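Uncharacterized protein lp_2664 (PDB 2PJQ) is of unknown function but carries an HD domain, and so may act as a metal-dependent phosphohydrolase like other members of that superfamily. Local coordinates at residues 174-179 / 208-213; 109-114 / 161-166. All blocks are in the same frame, centred on the assembly; numbering follows the deposited sequence.

The contacts follow each other along the chain and share no helix: contact 2 joins the 109-114 turn to the 161-166 loop, and contact 1 pairs helix 175-183 with helix 204-219. Helix 165-170, on which segment 161-166 lies, is followed by helix 175-183. Their centres lie 21 Å apart and the nearest atoms about 7 Å, so the two do not touch. Contact 1 is buried and wholly apolar, a helix pair of aliphatic branches and phenylalanine rings beside the second subunit. Contact 2 lies at the surface, where one ring, a selenomethionine and the long chains of a lysine and an arginine meet, with the lysine ammonium bonded to Asp103 O, outside the segments.

Contact 1: residues 174-179 / 208-213; sequences TAINHF and EFVDQF
Ile176 of helix 175-183 reaches into the row of side chains that Phe209, Val210 and Phe213 present on helix 204-219. The two helical segments run roughly antiparallel, at 137° with axes 10.6 Å apart, a spacing bridged by side chains alone. From CB of Ile176 the two branches part: CG2, anti to the backbone N, meets Val210 CG1 at 3.7 Å, while CG1 (chi1 -65°) heads for the rim of the Phe213 ring, 3.8 Å from its CE1. At the tip, CD1 lies over one face of that ring, 3.7 Å from the Phe213 centroid, in a CH-pi contact. One turn on, Phe179 receives the other methyl of the valine: Val210 CG2 stands over a face of the Phe179 ring, 4.0 Å from its centroid. At the far end of this ring Phe179 CZ comes within 4.0 Å of Phe209 CD2, with the planes inclined at 49°. Leu142 of helix 134-148 also packs on both these rings, and Phe209 and Phe213 touch Ile138 and Ala135 of the second subunit. Replacing Phe213 by an alanine would probably leave the Ile176 CD1 methyl without its aromatic face and weaken the packing against Ala135 of the second subunit. With apolar groups alone meeting across it, the contact depends on shape and exclusion of water, and joins the helix pair to the dimer interface.

Contact 2: residues 109-114 / 161-166; sequences KSFNGP and EHMTRE
A type I beta turn of the HD domain, Ser110 to Gly113, packs here against the loop leading into helix 165-170 through Phe111 and Asn112, its two central residues, with Lys109 just before the turn adding to the contact at Arg165. Phe111, with CG anti to its carbonyl carbon (chi1 -65°), brings its ring to Met163, a selenomethionine in this crystal. Ring atom CE2 of Phe111 meets Met163 CB at 3.2 Å, and the neighbouring CD2 lies by the Met163 carbonyl oxygen. The selenium sits obliquely to the ring, 5.1 Å from the Phe111 centroid, in a Met-aromatic contact.

Arg165 leaves its backbone with CG anti to N (chi1 173°). Asn112 lies along its aliphatic part from CB to CD, OD1 of Asn112 being 3.1 Å from Arg165 CB and ND2 3.6 Å from Arg165 CD. After the bend at chi2 the extended chain carries the guanidinium to Lys109, whose methylenes lie over one face of it, with Lys109 CD 3.2 Å from Arg165 NH1. The two charged ends stay apart, Lys109 NZ being 4.7 Å from Arg165 NH2, and the ammonium is hydrogen-bonded to Asp103 O, which probably eases the like-charge approach.

Phe107, in the same short helix 107-110 as Lys109, sets its ring edge-to-face with Phe111, while Arg169 of helix 165-170 brings another positive charge near Arg165 NE. The contact thus joins the turn after the short helix 107-110 to the loop leading into helix 165-170.

Contact 1: residues 174-179 / 208-213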
loop_
_atom_site.group_PDB
_atom_site.type_symbol
_atom_site.label_atom_id
_atom_site.label_comp_id
_atom_site.label_asym_id
_atom_site.label_seq_id
_atom_site.Cartn_x
_atom_site.Cartn_y
_atom_site.Cartn_z
ATOM N N THR B 174 -10.627 -4.548 6.841
ATOM C CA THR B 174 -9.413 -5.005 6.183
ATOM C C THR B 174 -9.238 -4.181 4.905
ATOM O O THR B 174 -10.198 -3.611 4.381
ATOM C CB THR B 174 -9.489 -6.495 5.829
ATOM O OG1 THR B 174 -10.413 -6.688 4.754
ATOM C CG2 THR B 174 -9.953 -7.292 7.028
ATOM N N ALA B 175 -8.010 -4.110 4.412
ATOM C CA ALA B 175 -7.723 -3.340 3.217
ATOM C C ALA B 175 -8.557 -3.800 2.039
ATOM O O ALA B 175 -9.137 -2.989 1.323
ATOM C CB ALA B 175 -6.263 -3.449 2.889
ATOM N N ILE B 176 -8.608 -5.107 1.820
ATOM C CA ILE B 176 -9.384 -5.631 0.710
ATOM C C ILE B 176 -10.853 -5.258 0.874
ATOM O O ILE B 176 -11.478 -4.779 -0.070
ATOM C CB ILE B 176 -9.264 -7.172 0.605
ATOM C CG1 ILE B 176 -7.826 -7.573 0.260
ATOM C CG2 ILE B 176 -10.212 -7.696 -0.471
ATOM C CD1 ILE B 176 -7.401 -7.237 -1.165
ATOM N N ASN B 177 -11.404 -5.462 2.067
ATOM C CA ASN B 177 -12.809 -5.150 2.307
ATOM C C ASN B 177 -13.196 -3.723 1.900
ATOM O O ASN B 177 -14.367 -3.433 1.622
ATOM C CB ASN B 177 -13.167 -5.370 3.782
ATOM C CG ASN B 177 -13.173 -6.842 4.187
ATOM O OD1 ASN B 177 -13.290 -7.747 3.352
ATOM N ND2 ASN B 177 -13.067 -7.084 5.486
ATOM N N HIS B 178 -12.210 -2.832 1.857
ATOM C CA HIS B 178 -12.467 -1.451 1.490
ATOM C C HIS B 178 -12.935 -1.324 0.048
ATOM O O HIS B 178 -13.758 -0.468 -0.262
ATOM C CB HIS B 178 -11.221 -0.593 1.722
ATOM C CG HIS B 178 -11.525 0.865 1.844
ATOM N ND1 HIS B 178 -12.606 1.336 2.562
ATOM C CD2 HIS B 178 -10.917 1.956 1.323
ATOM C CE1 HIS B 178 -12.651 2.652 2.474
ATOM N NE2 HIS B 178 -11.638 3.054 1.727
ATOM N N PHE B 179 -12.412 -2.165 -0.841
ATOM C CA PHE B 179 -12.841 -2.112 -2.234
ATOM C C PHE B 179 -14.303 -2.524 -2.254
ATOM O O PHE B 179 -15.146 -1.812 -2.783
ATOM C CB PHE B 179 -12.013 -3.051 -3.120
ATOM C CG PHE B 179 -10.585 -2.632 -3.273
ATOM C CD1 PHE B 179 -9.671 -2.851 -2.257
ATOM C CD2 PHE B 179 -10.163 -1.966 -4.403
ATOM C CE1 PHE B 179 -8.350 -2.409 -2.367
ATOM C CE2 PHE B 179 -8.843 -1.518 -4.520
ATOM C CZ PHE B 179 -7.942 -1.742 -3.497
ATOM N N GLU B 208 -9.299 -6.531 -10.998
ATOM C CA GLU B 208 -8.251 -7.504 -11.294
ATOM C C GLU B 208 -7.343 -7.676 -10.068
ATOM O O GLU B 208 -6.803 -8.760 -9.818
ATOM C CB GLU B 208 -7.417 -7.051 -12.497
ATOM C CG GLU B 208 -7.977 -7.542 -13.836
ATOM C CD GLU B 208 -7.652 -6.601 -14.982
ATOM O OE1 GLU B 208 -6.446 -6.381 -15.238
ATOM O OE2 GLU B 208 -8.604 -6.081 -15.620
ATOM N N PHE B 209 -7.201 -6.600 -9.299
ATOM C CA PHE B 209 -6.369 -6.618 -8.109
ATOM C C PHE B 209 -6.998 -7.426 -6.979
ATOM O O PHE B 209 -6.352 -8.317 -6.437
ATOM C CB PHE B 209 -6.074 -5.189 -7.640
ATOM C CG PHE B 209 -5.273 -5.125 -6.377
ATOM C CD1 PHE B 209 -3.947 -5.542 -6.352
ATOM C CD2 PHE B 209 -5.856 -4.690 -5.193
ATOM C CE1 PHE B 209 -3.209 -5.527 -5.156
ATOM C CE2 PHE B 209 -5.128 -4.673 -3.993
ATOM C CZ PHE B 209 -3.801 -5.094 -3.979
ATOM N N VAL B 210 -8.244 -7.120 -6.615
ATOM C CA VAL B 210 -8.921 -7.852 -5.543
ATOM C C VAL B 210 -9.101 -9.330 -5.929
ATOM O O VAL B 210 -9.087 -10.229 -5.077
ATOM C CB VAL B 210 -10.300 -7.233 -5.238
ATOM C CG1 VAL B 210 -10.956 -7.925 -4.041
ATOM C CG2 VAL B 210 -10.132 -5.760 -4.969
ATOM N N ASP B 211 -9.267 -9.585 -7.221
ATOM C CA ASP B 211 -9.433 -10.949 -7.688
ATOM C C ASP B 211 -8.096 -11.686 -7.664
ATOM O O ASP B 211 -7.956 -12.701 -6.981
ATOM C CB ASP B 211 -10.076 -10.944 -9.080
ATOM C CG ASP B 211 -11.562 -10.578 -9.023
ATOM O OD1 ASP B 211 -12.070 -10.337 -7.900
ATOM O OD2 ASP B 211 -12.228 -10.533 -10.077
ATOM N N GLN B 212 -7.103 -11.174 -8.375
ATOM C CA GLN B 212 -5.793 -11.814 -8.360
ATOM C C GLN B 212 -5.229 -11.951 -6.942
ATOM O O GLN B 212 -4.452 -12.861 -6.664
ATOM C CB GLN B 212 -4.812 -11.034 -9.227
ATOM C CG GLN B 212 -4.771 -11.536 -10.646
ATOM C CD GLN B 212 -4.605 -13.032 -10.689
ATOM O OE1 GLN B 212 -5.578 -13.771 -10.863
ATOM N NE2 GLN B 212 -3.368 -13.497 -10.503
ATOM N N PHE B 213 -5.617 -11.048 -6.047
ATOM C CA PHE B 213 -5.140 -11.098 -4.672
ATOM C C PHE B 213 -5.731 -12.300 -3.923
ATOM O O PHE B 213 -5.041 -12.944 -3.133
ATOM C CB PHE B 213 -5.487 -9.790 -3.936
ATOM C CG PHE B 213 -5.048 -9.765 -2.491
ATOM C CD1 PHE B 213 -5.788 -10.418 -1.511
ATOM C CD2 PHE B 213 -3.884 -9.098 -2.116
ATOM C CE1 PHE B 213 -5.377 -10.412 -0.170
ATOM C CE2 PHE B 213 -3.459 -9.083 -0.783
ATOM C CZ PHE B 213 -4.209 -9.739 0.192
#

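Contact 2: residues 109-114 / 161-166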
loop_
_atom_site.group_PDB
_atom_site.type_symbol
_atom_site.label_atom_id
_atom_site.label_comp_id
_atom_site.label_asym_id
_atom_site.label_seq_id
_atom_site.Cartn_x
_atom_site.Cartn_y
_atom_site.Cartn_z
ATOM N N LYS B 109 -20.218 9.998 5.457
ATOM C CA LYS B 109 -21.450 10.693 5.806
ATOM C C LYS B 109 -22.683 10.027 5.211
ATOM O O LYS B 109 -23.638 9.740 5.930
ATOM C CB LYS B 109 -21.380 12.154 5.350
ATOM C CG LYS B 109 -20.588 13.062 6.277
ATOM C CD LYS B 109 -21.161 13.020 7.692
ATOM C CE LYS B 109 -20.646 14.164 8.557
ATOM N NZ LYS B 109 -21.213 15.484 8.152
ATOM N N SER B 110 -22.649 9.776 3.903
ATOM C CA SER B 110 -23.764 9.157 3.182
ATOM C C SER B 110 -24.517 8.101 3.987
ATOM O O SER B 110 -25.712 7.892 3.772
ATOM C CB SER B 110 -23.276 8.535 1.866
ATOM O OG SER B 110 -22.445 7.409 2.095
ATOM N N PHE B 111 -23.824 7.431 4.903
ATOM C CA PHE B 111 -24.469 6.413 5.723
ATOM C C PHE B 111 -25.611 7.038 6.521
ATOM O O PHE B 111 -26.694 6.460 6.623
ATOM C CB PHE B 111 -23.463 5.760 6.677
ATOM C CG PHE B 111 -22.384 4.977 5.979
ATOM C CD1 PHE B 111 -21.200 5.595 5.580
ATOM C CD2 PHE B 111 -22.555 3.621 5.714
ATOM C CE1 PHE B 111 -20.203 4.873 4.927
ATOM C CE2 PHE B 111 -21.564 2.892 5.059
ATOM C CZ PHE B 111 -20.386 3.518 4.667
ATOM N N ASN B 112 -25.370 8.224 7.077
ATOM C CA ASN B 112 -26.390 8.927 7.854
ATOM C C ASN B 112 -27.565 9.353 6.958
ATOM O O ASN B 112 -28.300 10.288 7.286
ATOM C CB ASN B 112 -25.789 10.165 8.545
ATOM C CG ASN B 112 -24.594 9.828 9.433
ATOM O OD1 ASN B 112 -24.623 8.860 10.198
ATOM N ND2 ASN B 112 -23.543 10.640 9.346
ATOM N N GLY B 113 -27.732 8.665 5.830
ATOM C CA GLY B 113 -28.810 8.980 4.905
ATOM C C GLY B 113 -28.377 9.880 3.758
ATOM O O GLY B 113 -27.373 10.583 3.884
ATOM N N PRO B 114 -29.110 9.885 2.625
ATOM C CA PRO B 114 -28.808 10.704 1.440
ATOM C C PRO B 114 -28.837 12.219 1.679
ATOM O O PRO B 114 -29.841 12.771 2.140
ATOM C CB PRO B 114 -29.863 10.247 0.427
ATOM C CG PRO B 114 -31.011 9.846 1.294
ATOM C CD PRO B 114 -30.318 9.073 2.393
ATOM N N GLU B 161 -21.887 -4.670 5.351
ATOM C CA GLU B 161 -22.867 -4.338 4.324
ATOM C C GLU B 161 -23.790 -3.201 4.719
ATOM O O GLU B 161 -24.184 -2.405 3.868
ATOM C CB GLU B 161 -23.696 -5.577 3.959
ATOM C CG GLU B 161 -22.902 -6.664 3.238
ATOM C CD GLU B 161 -22.446 -6.246 1.844
ATOM O OE1 GLU B 161 -23.299 -6.154 0.934
ATOM O OE2 GLU B 161 -21.234 -6.009 1.659
ATOM N N HIS B 162 -24.138 -3.123 6.000
ATOM C CA HIS B 162 -25.017 -2.057 6.468
ATOM C C HIS B 162 -24.316 -1.124 7.453
ATOM O O HIS B 162 -24.861 -0.784 8.503
ATOM C CB HIS B 162 -26.293 -2.641 7.101
ATOM C CG HIS B 162 -26.286 -4.135 7.255
ATOM N ND1 HIS B 162 -25.589 -4.782 8.254
ATOM C CD2 HIS B 162 -26.926 -5.106 6.556
ATOM C CE1 HIS B 162 -25.803 -6.083 8.168
ATOM N NE2 HIS B 162 -26.611 -6.306 7.146
HETATM N N MSE B 163 -23.113 -0.695 7.086
HETATM C CA MSE B 163 -22.305 0.185 7.924
HETATM C C MSE B 163 -22.994 1.472 8.362
HETATM O O MSE B 163 -23.967 1.913 7.752
HETATM C CB MSE B 163 -21.016 0.552 7.195
HETATM C CG MSE B 163 -20.168 -0.626 6.776
HETATM SE SE MSE B 163 -18.681 -0.033 5.693
HETATM C CE MSE B 163 -17.466 0.443 7.100
ATOM N N THR B 164 -22.461 2.070 9.425
ATOM C CA THR B 164 -22.981 3.319 9.975
ATOM C C THR B 164 -21.825 4.294 10.217
ATOM O O THR B 164 -20.684 3.870 10.416
ATOM C CB THR B 164 -23.708 3.088 11.318
ATOM O OG1 THR B 164 -22.758 2.690 12.315
ATOM C CG2 THR B 164 -24.766 2.005 11.171
ATOM N N ARG B 165 -22.134 5.590 10.203
ATOM C CA ARG B 165 -21.147 6.656 10.410
ATOM C C ARG B 165 -19.985 6.240 11.301
ATOM O O ARG B 165 -18.816 6.393 10.937
ATOM C CB ARG B 165 -21.823 7.891 11.020
ATOM C CG ARG B 165 -20.868 9.023 11.439
ATOM C CD ARG B 165 -20.167 9.673 10.245
ATOM N NE ARG B 165 -19.428 10.879 10.625
ATOM C CZ ARG B 165 -18.707 11.618 9.782
ATOM N NH1 ARG B 165 -18.619 11.280 8.500
ATOM N NH2 ARG B 165 -18.074 12.700 10.217
ATOM N N GLU B 166 -20.318 5.716 12.473
ATOM C CA GLU B 166 -19.307 5.282 13.417
ATOM C C GLU B 166 -18.558 4.063 12.902
ATOM O O GLU B 166 -17.368 4.144 12.595
ATOM C CB GLU B 166 -19.962 4.969 14.756
ATOM C CG GLU B 166 -20.865 6.084 15.241
ATOM C CD GLU B 166 -21.448 5.803 16.606
ATOM O OE1 GLU B 166 -20.659 5.558 17.545
ATOM O OE2 GLU B 166 -22.691 5.834 16.741
#